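Local coordinates for alpha-galactosidase (Lactobacillus brevis, PDB 3MI6), which probably hydrolyses terminal, non-reducing alpha-D-galactose units of alpha-D-galactosides, as a member of glycosyl hydrolase family 36, at residues Gln694-Pro699 / Gln730-Thr735; Asp659-Ala664 / Gly686-Gln691; Gln52-Ala57 / Asn65-Pro70; Ser20-Ile25 / Pro38-Gln43. All blocks are in the same frame, centred on the assembly; numbering follows the deposited sequence.

From the N terminus, contact 4 comes first: it closes a 12-residue loop holding strand 31-36, joining strand 19-25 to the chain that leaves that strand. Contact 3 then closes a short loop of seven residues within the long connection before strand 90-93; its nearest atoms lie about 8 Å from those of contact 4. The rest of the N-terminal sheets and then the parallel barrel follow. In the C-terminal sheet, contact 2 closes a 21-residue excursion and contact 1 a 30-residue one. All four are in series, so none nests in or crosses another. Contacts 1 and 2 meet on neighbouring strands, where Val734 N and Ala664 O probably hydrogen-bond. Contacts 2 and 4 also meet across a subunit boundary, Asn690 packing on His41 of a neighbouring copy.

Contact 1: Gln694-Pro699 / Gln730-Thr735; sequences QINDDP and QLFVVT
In the antiparallel sheet of the C-terminal domain, Gln694 and Ile695 end strand 692-695 against Thr735 and Val734 of strand 728-736. Gln694 and Thr735 form a hydrogen-bonded pair, Gln694 N reaching Thr735 O at 2.8 Å and Thr735 N reaching Gln694 O at 2.9 Å. Ile695 and Val734 are the next, non-hydrogen-bonded pair. A type II' turn from Ile695 to Asp698 then takes the chain off the sheet, yet Asn696 carries the ladder further: its N gives a bond of 3.1 Å to Val733 O, and its side-chain OD1 receives Val733 N at 2.8 Å. With CG beside its own N and anti to the carbonyl carbon (chi1 -55°), the amide lies along the neighbouring strand, and ND2 also reaches a lone pair of Leu731 O at 3.3 Å. On the buried side, Ile695 CG2 meets the edge of the Phe732 ring at CD1, 4.0 Å away, and the same ring meets that of Phe682. The Asn696 amide thus takes over from main-chain pairing where the turn begins, its carbonyl and its N-H each serving a backbone group of the longer strand.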
loop_
_atom_site.group_PDB
_atom_site.type_symbol
_atom_site.label_atom_id
_atom_site.label_comp_id
_atom_site.label_asym_id
_atom_site.label_seq_id
_atom_site.Cartn_x
_atom_site.Cartn_y
_atom_site.Cartn_z
ATOM N N GLN D 694 -9.937 -27.242 28.704
ATOM C CA GLN D 694 -10.392 -28.249 27.743
ATOM C C GLN D 694 -11.375 -27.597 26.795
ATOM O O GLN D 694 -12.088 -26.638 27.162
ATOM C CB GLN D 694 -11.066 -29.437 28.439
ATOM C CG GLN D 694 -10.132 -30.189 29.358
ATOM C CD GLN D 694 -10.616 -31.593 29.740
ATOM O OE1 GLN D 694 -11.754 -31.781 30.202
ATOM N NE2 GLN D 694 -9.733 -32.587 29.568
ATOM N N ILE D 695 -11.415 -28.121 25.579
ATOM C CA ILE D 695 -12.210 -27.529 24.542
ATOM C C ILE D 695 -13.151 -28.459 23.835
ATOM O O ILE D 695 -12.735 -29.435 23.249
ATOM C CB ILE D 695 -11.319 -27.086 23.385
ATOM C CG1 ILE D 695 -10.283 -26.118 23.941
ATOM C CG2 ILE D 695 -12.199 -26.536 22.260
ATOM C CD1 ILE D 695 -9.275 -25.723 22.964
ATOM N N ASN D 696 -14.421 -28.218 24.076
ATOM C CA ASN D 696 -15.503 -29.021 23.570
ATOM C C ASN D 696 -15.219 -30.402 24.062
ATOM O O ASN D 696 -14.770 -30.565 25.145
ATOM C CB ASN D 696 -15.573 -28.983 22.056
ATOM C CG ASN D 696 -15.660 -27.597 21.509
ATOM O OD1 ASN D 696 -16.192 -26.735 22.108
ATOM N ND2 ASN D 696 -15.135 -27.400 20.359
ATOM N N ASP D 697 -15.476 -31.401 23.261
ATOM C CA ASP D 697 -15.387 -32.785 23.706
ATOM C C ASP D 697 -13.987 -33.384 23.477
ATOM O O ASP D 697 -13.790 -34.593 23.611
ATOM C CB ASP D 697 -16.439 -33.624 22.986
ATOM C CG ASP D 697 -16.347 -33.504 21.463
ATOM O OD1 ASP D 697 -15.558 -32.665 20.956
ATOM O OD2 ASP D 697 -17.068 -34.260 20.766
ATOM N N ASP D 698 -13.004 -32.552 23.087
ATOM C CA ASP D 698 -11.615 -32.979 22.944
ATOM C C ASP D 698 -11.076 -33.308 24.331
ATOM O O ASP D 698 -11.126 -32.472 25.244
ATOM C CB ASP D 698 -10.793 -31.880 22.264
ATOM C CG ASP D 698 -9.299 -32.122 22.336
ATOM O OD1 ASP D 698 -8.878 -33.165 22.879
ATOM O OD2 ASP D 698 -8.546 -31.250 21.850
ATOM N N PRO D 699 -10.579 -34.540 24.497
ATOM C CA PRO D 699 -10.180 -35.141 25.777
ATOM C C PRO D 699 -8.859 -34.613 26.293
ATOM O O PRO D 699 -8.576 -34.780 27.472
ATOM C CB PRO D 699 -10.016 -36.612 25.417
ATOM C CG PRO D 699 -9.626 -36.578 23.958
ATOM C CD PRO D 699 -10.497 -35.507 23.392
ATOM N N GLN D 730 -17.573 -22.710 13.306
ATOM C CA GLN D 730 -16.925 -23.560 14.279
ATOM C C GLN D 730 -16.953 -22.860 15.645
ATOM O O GLN D 730 -16.423 -21.763 15.808
ATOM C CB GLN D 730 -15.502 -23.849 13.824
ATOM C CG GLN D 730 -15.445 -24.664 12.548
ATOM C CD GLN D 730 -14.256 -24.322 11.664
ATOM O OE1 GLN D 730 -13.927 -23.154 11.448
ATOM N NE2 GLN D 730 -13.625 -25.343 11.122
ATOM N N LEU D 731 -17.593 -23.515 16.607
ATOM C CA LEU D 731 -17.762 -23.017 17.957
ATOM C C LEU D 731 -16.809 -23.753 18.890
ATOM O O LEU D 731 -16.556 -24.941 18.715
ATOM C CB LEU D 731 -19.185 -23.294 18.404
ATOM C CG LEU D 731 -20.043 -22.212 19.044
ATOM C CD1 LEU D 731 -20.086 -20.936 18.207
ATOM C CD2 LEU D 731 -21.425 -22.795 19.223
ATOM N N PHE D 732 -16.299 -23.043 19.888
ATOM C CA PHE D 732 -15.310 -23.566 20.808
ATOM C C PHE D 732 -15.648 -23.186 22.256
ATOM O O PHE D 732 -15.370 -22.066 22.690
ATOM C CB PHE D 732 -13.951 -22.980 20.462
ATOM C CG PHE D 732 -13.474 -23.327 19.089
ATOM C CD1 PHE D 732 -12.897 -24.561 18.829
ATOM C CD2 PHE D 732 -13.567 -22.412 18.053
ATOM C CE1 PHE D 732 -12.445 -24.872 17.561
ATOM C CE2 PHE D 732 -13.107 -22.732 16.778
ATOM C CZ PHE D 732 -12.557 -23.954 16.535
ATOM N N VAL D 733 -16.243 -24.115 23.000
ATOM C CA VAL D 733 -16.525 -23.908 24.417
ATOM C C VAL D 733 -15.315 -24.277 25.280
ATOM O O VAL D 733 -14.891 -25.438 25.319
ATOM C CB VAL D 733 -17.714 -24.763 24.859
ATOM C CG1 VAL D 733 -18.035 -24.516 26.315
ATOM C CG2 VAL D 733 -18.919 -24.492 23.973
ATOM N N VAL D 734 -14.766 -23.289 25.973
ATOM C CA VAL D 734 -13.535 -23.479 26.732
ATOM C C VAL D 734 -13.807 -23.558 28.222
ATOM O O VAL D 734 -14.310 -22.617 28.814
ATOM C CB VAL D 734 -12.543 -22.337 26.475
ATOM C CG1 VAL D 734 -11.277 -22.543 27.278
ATOM C CG2 VAL D 734 -12.225 -22.238 24.998
ATOM N N THR D 735 -13.478 -24.694 28.823
ATOM C CA THR D 735 -13.690 -24.899 30.253
ATOM C C THR D 735 -12.364 -25.062 30.974
ATOM O O THR D 735 -11.513 -25.849 30.555
ATOM C CB THR D 735 -14.508 -26.185 30.547
ATOM O OG1 THR D 735 -15.770 -26.131 29.882
ATOM C CG2 THR D 735 -14.738 -26.349 32.051
#

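Contact 2: Asp659-Ala664 / Gly686-Gln691; sequences DDQKQA and GLRPNQ
Gln661 and Arg688 cross at about a right angle where the beta-hairpin turn between strands 651-657 and 663-670 of the C-terminal sheet meets the loop that leads into strand 692-695. Their amide and guanidinium planes stand 76° apart. Arg688 NE donates to Gln661 OE1 at 3.1 Å, so the amide oxygen sits near the edge of the guanidinium, but the nitrogen approaches from above the carbonyl plane and not on a lone pair. Arg688 CG, beside its backbone N (chi1 -83°), lies 3.7 Å from Gln661 CD, and the extended chain beyond it carries NE to Gln661 OE1. Asp660 O lies over one guanidinium face, at a modelled distance too short to be trusted. Lys662 CE comes obliquely to 4.1 Å from Arg688 NH1. An alanine in place of Arg688 would take away the donor to Gln661 OE1 and would probably set that amide free to turn. The turn itself is shaped by Asp660, whose OD1 accepts from Lys662 N in an Asx turn and also bonds Ser658 OG. Tyr693 OH, bonded to both Gln661 O and Arg688 N, joins the two backbones. Deeper in, Ala664 CB packs against Leu687 CD2 at 4.1 Å.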
loop_
_atom_site.group_PDB
_atom_site.type_symbol
_atom_site.label_atom_id
_atom_site.label_comp_id
_atom_site.label_asym_id
_atom_site.label_seq_id
_atom_site.Cartn_x
_atom_site.Cartn_y
_atom_site.Cartn_z
ATOM N N ASP D 659 -15.112 -13.237 33.814
ATOM C CA ASP D 659 -14.349 -12.396 34.752
ATOM C C ASP D 659 -13.053 -13.074 35.225
ATOM O O ASP D 659 -11.974 -12.494 35.187
ATOM C CB ASP D 659 -15.216 -12.041 35.980
ATOM C CG ASP D 659 -16.111 -10.815 35.749
ATOM O OD1 ASP D 659 -15.750 -9.980 34.888
ATOM O OD2 ASP D 659 -17.164 -10.678 36.434
ATOM N N ASP D 660 -13.189 -14.315 35.676
ATOM C CA ASP D 660 -12.078 -15.083 36.217
ATOM C C ASP D 660 -11.289 -15.826 35.146
ATOM O O ASP D 660 -10.396 -16.587 35.466
ATOM C CB ASP D 660 -12.609 -16.097 37.228
ATOM C CG ASP D 660 -13.658 -17.014 36.630
ATOM O OD1 ASP D 660 -13.976 -16.828 35.433
ATOM O OD2 ASP D 660 -14.159 -17.917 37.345
ATOM N N GLN D 661 -11.638 -15.626 33.881
ATOM C CA GLN D 661 -10.919 -16.251 32.771
ATOM C C GLN D 661 -10.952 -17.784 32.783
ATOM O O GLN D 661 -10.104 -18.427 32.191
ATOM C CB GLN D 661 -9.483 -15.746 32.741
ATOM C CG GLN D 661 -9.393 -14.292 32.354
ATOM C CD GLN D 661 -8.077 -13.652 32.734
ATOM O OE1 GLN D 661 -7.871 -13.309 33.907
ATOM N NE2 GLN D 661 -7.174 -13.473 31.747
ATOM N N LYS D 662 -11.946 -18.357 33.450
ATOM C CA LYS D 662 -12.086 -19.810 33.552
ATOM C C LYS D 662 -13.115 -20.373 32.577
ATOM O O LYS D 662 -13.252 -21.588 32.454
ATOM C CB LYS D 662 -12.478 -20.216 34.973
ATOM C CG LYS D 662 -11.373 -20.083 36.022
ATOM C CD LYS D 662 -11.984 -20.257 37.409
ATOM C CE LYS D 662 -10.997 -20.000 38.548
ATOM N NZ LYS D 662 -11.725 -20.193 39.856
ATOM N N GLN D 663 -13.848 -19.503 31.897
ATOM C CA GLN D 663 -14.733 -19.958 30.843
ATOM C C GLN D 663 -14.598 -19.056 29.639
ATOM O O GLN D 663 -14.276 -17.871 29.783
ATOM C CB GLN D 663 -16.190 -20.003 31.316
ATOM C CG GLN D 663 -16.503 -21.092 32.351
ATOM C CD GLN D 663 -17.857 -21.767 32.098
ATOM O OE1 GLN D 663 -17.919 -22.897 31.581
ATOM N NE2 GLN D 663 -18.949 -21.070 32.452
ATOM N N ALA D 664 -14.805 -19.619 28.449
ATOM C CA ALA D 664 -14.789 -18.819 27.226
ATOM C C ALA D 664 -15.548 -19.505 26.118
ATOM O O ALA D 664 -15.600 -20.726 26.069
ATOM C CB ALA D 664 -13.370 -18.513 26.781
ATOM N N GLY D 686 -7.235 -13.784 25.389
ATOM C CA GLY D 686 -7.882 -13.495 26.648
ATOM C C GLY D 686 -7.854 -14.555 27.732
ATOM O O GLY D 686 -8.610 -14.463 28.692
ATOM N N LEU D 687 -6.996 -15.552 27.618
ATOM C CA LEU D 687 -6.969 -16.601 28.633
ATOM C C LEU D 687 -5.822 -16.424 29.610
ATOM O O LEU D 687 -4.904 -15.644 29.380
ATOM C CB LEU D 687 -6.866 -17.985 27.984
ATOM C CG LEU D 687 -7.996 -18.410 27.056
ATOM C CD1 LEU D 687 -7.679 -19.790 26.540
ATOM C CD2 LEU D 687 -9.345 -18.379 27.763
ATOM N N ARG D 688 -5.882 -17.174 30.697
ATOM C CA ARG D 688 -4.790 -17.215 31.654
ATOM C C ARG D 688 -3.725 -18.199 31.175
ATOM O O ARG D 688 -4.009 -19.373 30.975
ATOM C CB ARG D 688 -5.305 -17.604 33.047
ATOM C CG ARG D 688 -5.888 -16.449 33.855
ATOM C CD ARG D 688 -6.691 -16.928 35.093
ATOM N NE ARG D 688 -7.387 -15.812 35.743
ATOM C CZ ARG D 688 -8.129 -15.909 36.846
ATOM N NH1 ARG D 688 -8.283 -17.087 37.453
ATOM N NH2 ARG D 688 -8.732 -14.824 37.337
ATOM N N PRO D 689 -2.490 -17.721 31.003
ATOM C CA PRO D 689 -1.380 -18.504 30.455
ATOM C C PRO D 689 -1.140 -19.845 31.152
ATOM O O PRO D 689 -0.879 -20.830 30.468
ATOM C CB PRO D 689 -0.172 -17.600 30.679
ATOM C CG PRO D 689 -0.725 -16.233 30.752
ATOM C CD PRO D 689 -2.085 -16.353 31.364
ATOM N N ASN D 690 -1.218 -19.891 32.477
ATOM C CA ASN D 690 -0.787 -21.074 33.211
ATOM C C ASN D 690 -1.947 -21.920 33.707
ATOM O O ASN D 690 -1.744 -22.839 34.515
ATOM C CB ASN D 690 0.081 -20.690 34.418
ATOM C CG ASN D 690 1.315 -19.896 34.040
ATOM O OD1 ASN D 690 2.049 -20.256 33.124
ATOM N ND2 ASN D 690 1.556 -18.810 34.767
ATOM N N GLN D 691 -3.160 -21.586 33.269
ATOM C CA GLN D 691 -4.344 -22.358 33.638
ATOM C C GLN D 691 -4.565 -23.474 32.613
ATOM O O GLN D 691 -4.307 -23.300 31.420
ATOM C CB GLN D 691 -5.578 -21.451 33.724
ATOM C CG GLN D 691 -6.938 -22.179 33.809
ATOM C CD GLN D 691 -7.238 -22.797 35.178
ATOM O OE1 GLN D 691 -7.146 -22.130 36.209
ATOM N NE2 GLN D 691 -7.628 -24.069 35.183
#

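Contact 3: Gln52-Ala57 / Asn65-Pro70; sequences QEWRDA and NPNFQP
The Trp54 ring has the end of the Gln69 side chain over one face, toward the rim, and Pro66 O and Asn67 ND2 at its edge, within the irregular connection between strands 31-36 and 90-93 of the N-terminal domain. Pro66 O lies 3.4 Å from Trp54 CE3, and Pro66 CB packs on the same carbon at 3.9 Å. The Asn67 amide, turned 60° from the indole, reaches Trp54 CB with ND2. Beside them, the extended Gln52 chain slants across beside the Phe68 ring, its amide plane 53° from the ring, and gives a weak bond from NE2 to Asn67 O at 3.1 Å. An alanine at Gln52 would probably cost Asn67 O this donor and open a gap beside Phe68. Glu53 and Arg55 turn their ends away from segment 65-70: Arg55 NH1 and NH2 both bond Glu53 OE1, end-on, in a salt bridge, and Thr716 of the second subunit joins both side chains. Asp56 and Ala57 pack on Trp200 of the third subunit, a predicted substrate-binding residue. A water donates to Glu53 O at 2.9 Å and to Asn67 O at 3.2 Å.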
loop_
_atom_site.group_PDB
_atom_site.type_symbol
_atom_site.label_atom_id
_atom_site.label_comp_id
_atom_site.label_asym_id
_atom_site.label_seq_id
_atom_site.Cartn_x
_atom_site.Cartn_y
_atom_site.Cartn_z
ATOM N N GLN D 52 7.761 27.846 22.276
ATOM C CA GLN D 52 7.154 28.630 21.208
ATOM C C GLN D 52 8.217 29.239 20.325
ATOM O O GLN D 52 9.181 29.815 20.826
ATOM C CB GLN D 52 6.303 29.755 21.795
ATOM C CG GLN D 52 5.303 29.289 22.829
ATOM C CD GLN D 52 4.201 30.297 23.053
ATOM O OE1 GLN D 52 3.274 30.054 23.826
ATOM N NE2 GLN D 52 4.288 31.433 22.368
ATOM N N GLU D 53 8.043 29.125 19.012
ATOM C CA GLU D 53 9.001 29.708 18.075
ATOM C C GLU D 53 8.312 30.557 17.023
ATOM O O GLU D 53 7.199 30.259 16.618
ATOM C CB GLU D 53 9.836 28.618 17.395
ATOM C CG GLU D 53 10.845 27.920 18.306
ATOM C CD GLU D 53 11.604 26.798 17.610
ATOM O OE1 GLU D 53 11.131 26.304 16.556
ATOM O OE2 GLU D 53 12.672 26.411 18.133
ATOM N N TRP D 54 8.981 31.611 16.573
ATOM C CA TRP D 54 8.442 32.443 15.509
ATOM C C TRP D 54 8.365 31.699 14.184
ATOM O O TRP D 54 9.372 31.172 13.704
ATOM C CB TRP D 54 9.281 33.704 15.328
ATOM C CG TRP D 54 9.009 34.453 14.036
ATOM C CD1 TRP D 54 9.595 34.232 12.821
ATOM C CD2 TRP D 54 8.104 35.550 13.847
ATOM N NE1 TRP D 54 9.110 35.118 11.890
ATOM C CE2 TRP D 54 8.194 35.937 12.492
ATOM C CE3 TRP D 54 7.227 36.241 14.688
ATOM C CZ2 TRP D 54 7.433 36.983 11.959
ATOM C CZ3 TRP D 54 6.475 37.284 14.158
ATOM C CH2 TRP D 54 6.583 37.642 12.806
ATOM N N ARG D 55 7.158 31.664 13.613
ATOM C CA ARG D 55 6.918 31.245 12.227
ATOM C C ARG D 55 6.383 32.442 11.420
ATOM O O ARG D 55 5.724 33.314 11.984
ATOM C CB ARG D 55 5.927 30.075 12.184
ATOM C CG ARG D 55 6.458 28.791 12.790
ATOM C CD ARG D 55 7.736 28.338 12.091
ATOM N NE ARG D 55 8.178 27.024 12.560
ATOM C CZ ARG D 55 9.099 26.815 13.498
ATOM N NH1 ARG D 55 9.709 27.831 14.088
ATOM N NH2 ARG D 55 9.410 25.578 13.844
ATOM N N ASP D 56 6.657 32.488 10.118
ATOM C CA ASP D 56 6.292 33.655 9.312
ATOM C C ASP D 56 4.848 33.637 8.787
ATOM O O ASP D 56 4.201 32.590 8.727
ATOM C CB ASP D 56 7.258 33.844 8.132
ATOM C CG ASP D 56 8.714 34.035 8.570
ATOM O OD1 ASP D 56 9.150 33.417 9.574
ATOM O OD2 ASP D 56 9.436 34.795 7.879
ATOM N N ALA D 57 4.358 34.819 8.419
ATOM C CA ALA D 57 3.094 34.974 7.698
ATOM C C ALA D 57 1.883 34.494 8.487
ATOM O O ALA D 57 0.943 33.939 7.918
ATOM C CB ALA D 57 3.161 34.273 6.348
ATOM N N ASN D 65 4.894 40.096 22.229
ATOM C CA ASN D 65 5.046 38.664 22.063
ATOM C C ASN D 65 4.896 38.285 20.593
ATOM O O ASN D 65 3.824 37.852 20.176
ATOM C CB ASN D 65 4.008 37.928 22.918
ATOM C CG ASN D 65 3.825 38.558 24.291
ATOM O OD1 ASN D 65 4.194 37.976 25.306
ATOM N ND2 ASN D 65 3.246 39.745 24.325
ATOM N N PRO D 66 5.960 38.479 19.794
ATOM C CA PRO D 66 5.872 38.103 18.377
ATOM C C PRO D 66 5.689 36.596 18.238
ATOM O O PRO D 66 5.035 36.129 17.311
ATOM C CB PRO D 66 7.237 38.523 17.807
ATOM C CG PRO D 66 7.771 39.529 18.768
ATOM C CD PRO D 66 7.258 39.097 20.117
ATOM N N ASN D 67 6.249 35.851 19.181
ATOM C CA ASN D 67 6.299 34.406 19.076
ATOM C C ASN D 67 5.074 33.710 19.658
ATOM O O ASN D 67 4.940 32.490 19.553
ATOM C CB ASN D 67 7.587 33.868 19.720
ATOM C CG ASN D 67 8.858 34.548 19.183
ATOM O OD1 ASN D 67 9.927 34.431 19.785
ATOM N ND2 ASN D 67 8.744 35.254 18.060
ATOM N N PHE D 68 4.185 34.469 20.286
ATOM C CA PHE D 68 2.897 33.911 20.675
ATOM C C PHE D 68 1.993 33.958 19.451
ATOM O O PHE D 68 1.527 35.022 19.062
ATOM C CB PHE D 68 2.278 34.683 21.841
ATOM C CG PHE D 68 1.178 33.938 22.552
ATOM C CD1 PHE D 68 -0.105 33.913 22.038
ATOM C CD2 PHE D 68 1.425 33.276 23.745
ATOM C CE1 PHE D 68 -1.123 33.234 22.698
ATOM C CE2 PHE D 68 0.416 32.592 24.411
ATOM C CZ PHE D 68 -0.859 32.570 23.889
ATOM N N GLN D 69 1.785 32.802 18.827
ATOM C CA GLN D 69 1.015 32.703 17.589
ATOM C C GLN D 69 0.020 31.558 17.688
ATOM O O GLN D 69 0.420 30.394 17.742
ATOM C CB GLN D 69 1.943 32.493 16.388
ATOM C CG GLN D 69 2.844 33.684 16.109
ATOM C CD GLN D 69 3.837 33.446 14.980
ATOM O OE1 GLN D 69 3.782 34.104 13.934
ATOM N NE2 GLN D 69 4.757 32.515 15.192
ATOM N N PRO D 70 -1.283 31.888 17.720
ATOM C CA PRO D 70 -2.359 30.896 17.876
ATOM C C PRO D 70 -2.340 29.780 16.816
ATOM O O PRO D 70 -2.851 28.692 17.102
ATOM C CB PRO D 70 -3.633 31.738 17.750
ATOM C CG PRO D 70 -3.209 33.120 18.150
ATOM C CD PRO D 70 -1.805 33.267 17.649
HETATM O O HOH W 1 4.336 30.642 17.066
#

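Contact 4: Ser20-Ile25 / Pro38-Gln43; sequences SYIFQI and PRIHVQ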
loop_
_atom_site.group_PDB
_atom_site.type_symbol
_atom_site.label_atom_id
_atom_site.label_comp_id
_atom_site.label_asym_id
_atom_site.label_seq_id
_atom_site.Cartn_x
_atom_site.Cartn_y
_atom_site.Cartn_z
ATOM N N SER D 20 -2.547 10.379 30.706
ATOM C CA SER D 20 -2.410 11.736 31.216
ATOM C C SER D 20 -2.905 12.734 30.197
ATOM O O SER D 20 -2.336 12.864 29.121
ATOM C CB SER D 20 -0.946 12.067 31.543
ATOM O OG SER D 20 -0.471 11.317 32.649
ATOM N N TYR D 21 -3.967 13.444 30.541
ATOM C CA TYR D 21 -4.447 14.573 29.763
ATOM C C TYR D 21 -3.991 15.810 30.540
ATOM O O TYR D 21 -4.319 15.961 31.712
ATOM C CB TYR D 21 -5.972 14.496 29.703
ATOM C CG TYR D 21 -6.675 15.412 28.714
ATOM C CD1 TYR D 21 -6.779 16.775 28.947
ATOM C CD2 TYR D 21 -7.289 14.896 27.577
ATOM C CE1 TYR D 21 -7.435 17.601 28.064
ATOM C CE2 TYR D 21 -7.956 15.709 26.691
ATOM C CZ TYR D 21 -8.030 17.062 26.939
ATOM O OH TYR D 21 -8.688 17.879 26.050
ATOM N N ILE D 22 -3.206 16.674 29.909
ATOM C CA ILE D 22 -2.656 17.835 30.586
ATOM C C ILE D 22 -2.908 19.109 29.781
ATOM O O ILE D 22 -2.608 19.160 28.580
ATOM C CB ILE D 22 -1.133 17.713 30.759
ATOM C CG1 ILE D 22 -0.748 16.370 31.375
ATOM C CG2 ILE D 22 -0.585 18.861 31.584
ATOM C CD1 ILE D 22 0.767 16.074 31.274
ATOM N N PHE D 23 -3.442 20.141 30.438
ATOM C CA PHE D 23 -3.502 21.468 29.827
ATOM C C PHE D 23 -3.144 22.594 30.793
ATOM O O PHE D 23 -3.041 22.373 31.996
ATOM C CB PHE D 23 -4.857 21.731 29.159
ATOM C CG PHE D 23 -6.034 21.737 30.104
ATOM C CD1 PHE D 23 -6.599 20.549 30.537
ATOM C CD2 PHE D 23 -6.602 22.936 30.519
ATOM C CE1 PHE D 23 -7.691 20.548 31.377
ATOM C CE2 PHE D 23 -7.705 22.944 31.372
ATOM C CZ PHE D 23 -8.248 21.747 31.799
ATOM N N GLN D 24 -2.974 23.799 30.253
ATOM C CA GLN D 24 -2.489 24.937 31.022
ATOM C C GLN D 24 -3.157 26.247 30.610
ATOM O O GLN D 24 -3.342 26.515 29.421
ATOM C CB GLN D 24 -0.976 25.065 30.856
ATOM C CG GLN D 24 -0.331 26.110 31.744
ATOM C CD GLN D 24 1.189 26.162 31.582
ATOM O OE1 GLN D 24 1.724 25.959 30.484
ATOM N NE2 GLN D 24 1.890 26.446 32.680
ATOM N N ILE D 25 -3.520 27.066 31.597
ATOM C CA ILE D 25 -3.995 28.415 31.311
ATOM C C ILE D 25 -2.810 29.257 30.875
ATOM O O ILE D 25 -1.730 29.198 31.469
ATOM C CB ILE D 25 -4.679 29.060 32.516
ATOM C CG1 ILE D 25 -5.894 28.235 32.930
ATOM C CG2 ILE D 25 -5.130 30.456 32.170
ATOM C CD1 ILE D 25 -6.909 28.056 31.815
ATOM N N PRO D 38 0.058 8.153 26.963
ATOM C CA PRO D 38 0.261 7.324 28.158
ATOM C C PRO D 38 0.561 8.210 29.377
ATOM O O PRO D 38 1.023 9.345 29.217
ATOM C CB PRO D 38 1.484 6.477 27.787
ATOM C CG PRO D 38 1.509 6.459 26.298
ATOM C CD PRO D 38 0.931 7.754 25.841
ATOM N N ARG D 39 0.295 7.700 30.576
ATOM C CA ARG D 39 0.528 8.463 31.797
ATOM C C ARG D 39 1.970 8.961 31.938
ATOM O O ARG D 39 2.929 8.228 31.672
ATOM C CB ARG D 39 0.130 7.631 33.014
ATOM C CG ARG D 39 0.147 8.411 34.328
ATOM C CD ARG D 39 -0.814 7.784 35.344
ATOM N NE ARG D 39 -0.559 8.183 36.728
ATOM C CZ ARG D 39 -0.980 7.480 37.772
ATOM N NH1 ARG D 39 -1.652 6.356 37.566
ATOM N NH2 ARG D 39 -0.721 7.876 39.012
ATOM N N ILE D 40 2.122 10.217 32.342
ATOM C CA ILE D 40 3.434 10.754 32.698
ATOM C C ILE D 40 3.341 11.473 34.041
ATOM O O ILE D 40 2.257 11.743 34.528
ATOM C CB ILE D 40 4.049 11.662 31.592
ATOM C CG1 ILE D 40 3.386 13.038 31.548
ATOM C CG2 ILE D 40 3.976 10.984 30.245
ATOM C CD1 ILE D 40 3.955 13.952 30.482
ATOM N N HIS D 41 4.484 11.770 34.642
ATOM C CA HIS D 41 4.510 12.261 36.016
ATOM C C HIS D 41 3.923 13.653 36.172
ATOM O O HIS D 41 4.026 14.480 35.272
ATOM C CB HIS D 41 5.941 12.234 36.558
ATOM C CG HIS D 41 6.277 10.985 37.305
ATOM N ND1 HIS D 41 7.277 10.130 36.909
ATOM C CD2 HIS D 41 5.737 10.444 38.422
ATOM C CE1 HIS D 41 7.346 9.114 37.753
ATOM N NE2 HIS D 41 6.423 9.281 38.681
ATOM N N VAL D 42 3.318 13.919 37.324
ATOM C CA VAL D 42 2.856 15.275 37.621
ATOM C C VAL D 42 4.023 16.244 37.835
ATOM O O VAL D 42 5.008 15.909 38.498
ATOM C CB VAL D 42 1.919 15.331 38.853
ATOM C CG1 VAL D 42 1.503 16.762 39.105
ATOM C CG2 VAL D 42 0.690 14.454 38.640
ATOM N N GLN D 43 3.905 17.442 37.270
ATOM C CA GLN D 43 4.956 18.446 37.332
ATOM C C GLN D 43 4.294 19.804 37.305
ATOM O O GLN D 43 3.255 19.963 36.674
ATOM C CB GLN D 43 5.885 18.330 36.130
ATOM C CG GLN D 43 6.738 17.079 36.102
ATOM C CD GLN D 43 8.112 17.289 36.711
ATOM O OE1 GLN D 43 8.287 18.108 37.621
ATOM N NE2 GLN D 43 9.100 16.543 36.212
#
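Ser20 OG accepts the backbone N-H of Ile40 at 2.8 Å, with an N-H...O angle of 159°. The hydroxyl oxygen sits beside Ser20's own N, anti to the carbonyl carbon (chi1 -68°), which points it across to the passing chain; Arg39 CG lies alongside it, 3.4 Å from OG. Two residues on, with its side chain also turned toward the loop, Ile22 crosses Ile40 at about a right angle and the two meet by their terminal methyls, CD1 to CD1 at 3.9 Å. Ile40 holds CG1 in the crowded position between N and carbonyl carbon (chi1 75°), and this carries CD1 to Ile22.

Behind this first shell stands the small antiparallel sheet at the N terminus of the chain. Strand 19-25 is held between strands 11-15 and 31-36, Ser20 bonding through its backbone to Gly37 and Ile22 to Ile34 and Tyr35, while Ile22 also packs on His13 and Tyr46. On the loop side, Pro38 and Ile40 pack on Asn709 of the second subunit, and the His41 ring meets that of Tyr703 of the same copy. The chain leaving the hairpin is therefore tied back by one buried hydroxyl and one methyl contact: the serine oxygen accepts a main-chain N-H, and the two isoleucines add an apolar contact beside it, in a loop that itself meets the second subunit.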